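Local coordinates for effector protein HopAB2 (Pseudomonas syringae pv. tomato, PDB 3TL8) that acts as a secreted virulence factor that suppresses plant immunity and programmed cell death, and triggers immunity in tomato when the host Pto resistance protein recognizes it, at residues 101-104 / 105-109. Sequence-based numbering, arbitrary orientation.
Sequences NLNV and ALNRM
Asn107 bonds twice to the carbonyl oxygen of Asn103, one helical turn back. Its side-chain ND2 reaches Asn103 O at 3.0 Å, while its backbone N makes a weak, nearly straight bond to the same oxygen at 3.3 Å. ND2 sits 37° above the carbonyl plane of Asn103 and is not on a lone pair of its oxygen. With chi1 at -77°, Asn107 CG lies beside its own backbone N, which folds the amide back over the preceding turn. The Asn103 amide, nearly perpendicular to it (85°), comes no closer than 4.0 Å, from OD1 to Asn107 ND2.

The other i to i+4 backbone bonds are Ala105 N to Asn101 O at 3.2 Å, Leu106 N to Leu102 O at 2.9 Å, and Arg108 N to Val104 O at 3.2 Å.

Two further amide atoms find partners outside this turn: Asn107 OD1, weakly, at Arg58 NE, and Asn103 ND2, weakly, at a backbone atom of another protein's chain. Within the BAK1-binding domain, one side of helix 98-109 meets that protein through Asn103, Val104 and Asn107, while Leu102 and Leu106 pack on Leu61 of helix 54-65 and on Leu47 and Leu44 of helix 29-49.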
ATOM      1  N   ASN B 101       8.088   4.123  14.019  1.00 41.22           N
ATOM      2  CA  ASN B 101       8.432   5.328  14.757  1.00 44.97           C
ATOM      3  C   ASN B 101       9.845   5.266  15.323  1.00 49.59           C
ATOM      4  O   ASN B 101      10.581   6.244  15.267  1.00 55.51           O
ATOM      5  CB  ASN B 101       7.428   5.577  15.888  1.00 53.14           C
ATOM      6  CG  ASN B 101       6.053   5.987  15.370  1.00 60.99           C
ATOM      7  OD1 ASN B 101       5.932   6.594  14.301  1.00 68.51           O
ATOM      8  ND2 ASN B 101       5.014   5.660  16.128  1.00 54.16           N
ATOM      9  N   LEU B 102      10.211   4.109  15.868  1.00 45.79           N
ATOM     10  CA  LEU B 102      11.530   3.899  16.453  1.00 52.26           C
ATOM     11  C   LEU B 102      12.643   3.964  15.423  1.00 55.73           C
ATOM     12  O   LEU B 102      13.690   4.553  15.661  1.00 54.42           O
ATOM     13  CB  LEU B 102      11.599   2.543  17.153  1.00 45.73           C
ATOM     14  CG  LEU B 102      12.945   2.303  17.834  1.00 46.64           C
ATOM     15  CD1 LEU B 102      13.185   3.371  18.895  1.00 41.66           C
ATOM     16  CD2 LEU B 102      13.012   0.913  18.426  1.00 42.50           C
ATOM     17  N   ASN B 103      12.415   3.343  14.277  1.00 59.50           N
ATOM     18  CA  ASN B 103      13.404   3.324  13.217  1.00 55.69           C
ATOM     19  C   ASN B 103      13.763   4.743  12.790  1.00 57.80           C
ATOM     20  O   ASN B 103      14.917   5.050  12.495  1.00 63.91           O
ATOM     21  CB  ASN B 103      12.856   2.513  12.049  1.00 51.05           C
ATOM     22  CG  ASN B 103      13.864   2.313  10.952  1.00 50.09           C
ATOM     23  OD1 ASN B 103      14.919   1.700  11.155  1.00 56.15           O
ATOM     24  ND2 ASN B 103      13.538   2.811   9.765  1.00 43.43           N
ATOM     25  N   VAL B 104      12.766   5.619  12.779  1.00 53.01           N
ATOM     26  CA  VAL B 104      12.984   7.022  12.437  1.00 53.08           C
ATOM     27  C   VAL B 104      13.798   7.733  13.510  1.00 56.81           C
ATOM     28  O   VAL B 104      14.659   8.555  13.204  1.00 57.01           O
ATOM     29  CB  VAL B 104      11.654   7.782  12.240  1.00 43.12           C
ATOM     30  CG1 VAL B 104      11.901   9.269  12.232  1.00 34.65           C
ATOM     31  CG2 VAL B 104      10.984   7.347  10.948  1.00 47.53           C
ATOM     32  N   ALA B 105      13.504   7.409  14.766  1.00 53.58           N
ATOM     33  CA  ALA B 105      14.179   8.014  15.913  1.00 59.73           C
ATOM     34  C   ALA B 105      15.650   7.612  15.968  1.00 52.47           C
ATOM     35  O   ALA B 105      16.490   8.389  16.397  1.00 48.04           O
ATOM     36  CB  ALA B 105      13.472   7.632  17.213  1.00 62.07           C
ATOM     37  N   LEU B 106      15.941   6.396  15.523  1.00 44.18           N
ATOM     38  CA  LEU B 106      17.305   5.917  15.415  1.00 54.93           C
ATOM     39  C   LEU B 106      18.115   6.729  14.418  1.00 61.22           C
ATOM     40  O   LEU B 106      19.163   7.272  14.759  1.00 78.41           O
ATOM     41  CB  LEU B 106      17.326   4.446  14.990  1.00 64.80           C
ATOM     42  CG  LEU B 106      17.038   3.359  16.025  1.00 64.80           C
ATOM     43  CD1 LEU B 106      17.201   1.990  15.383  1.00 59.08           C
ATOM     44  CD2 LEU B 106      17.972   3.499  17.210  1.00 70.79           C
ATOM     45  N   ASN B 107      17.632   6.798  13.183  1.00 58.17           N
ATOM     46  CA  ASN B 107      18.356   7.479  12.113  1.00 58.89           C
ATOM     47  C   ASN B 107      18.591   8.953  12.395  1.00 60.43           C
ATOM     48  O   ASN B 107      19.559   9.535  11.915  1.00 64.23           O
ATOM     49  CB  ASN B 107      17.652   7.309  10.764  1.00 56.24           C
ATOM     50  CG  ASN B 107      17.875   5.937  10.159  1.00 60.44           C
ATOM     51  OD1 ASN B 107      18.946   5.646   9.632  1.00 67.17           O
ATOM     52  ND2 ASN B 107      16.860   5.088  10.226  1.00 61.54           N
ATOM     53  N   ARG B 108      17.701   9.558  13.169  1.00 62.01           N
ATOM     54  CA  ARG B 108      17.902  10.937  13.579  1.00 69.36           C
ATOM     55  C   ARG B 108      19.139  11.009  14.464  1.00 71.80           C
ATOM     56  O   ARG B 108      19.981  11.891  14.307  1.00 74.43           O
ATOM     57  CB  ARG B 108      16.678  11.474  14.324  1.00 78.41           C
ATOM     58  CG  ARG B 108      15.544  11.951  13.412  1.00 87.93           C
ATOM     59  CD  ARG B 108      14.464  12.688  14.201  1.00 93.35           C
ATOM     60  NE  ARG B 108      15.036  13.714  15.075  1.00100.79           N
ATOM     61  CZ  ARG B 108      15.321  13.533  16.362  1.00104.04           C
ATOM     62  NH1 ARG B 108      15.078  12.364  16.945  1.00103.87           N
ATOM     63  NH2 ARG B 108      15.844  14.523  17.075  1.00104.82           N
ATOM     64  N   MET B 109      19.256  10.055  15.378  1.00 66.15           N
ATOM     65  CA  MET B 109      20.348  10.054  16.338  1.00 69.82           C
ATOM     66  C   MET B 109      21.702   9.685  15.723  1.00 78.15           C
ATOM     67  O   MET B 109      22.744  10.077  16.244  1.00 83.26           O
ATOM     68  CB  MET B 109      20.027   9.123  17.509  1.00 67.87           C
ATOM     69  CG  MET B 109      20.919   9.336  18.713  1.00 74.85           C
ATOM     70  SD  MET B 109      20.380   8.377  20.134  1.00107.20           S
ATOM     71  CE  MET B 109      20.448   6.727  19.452  1.00 98.85           C
TER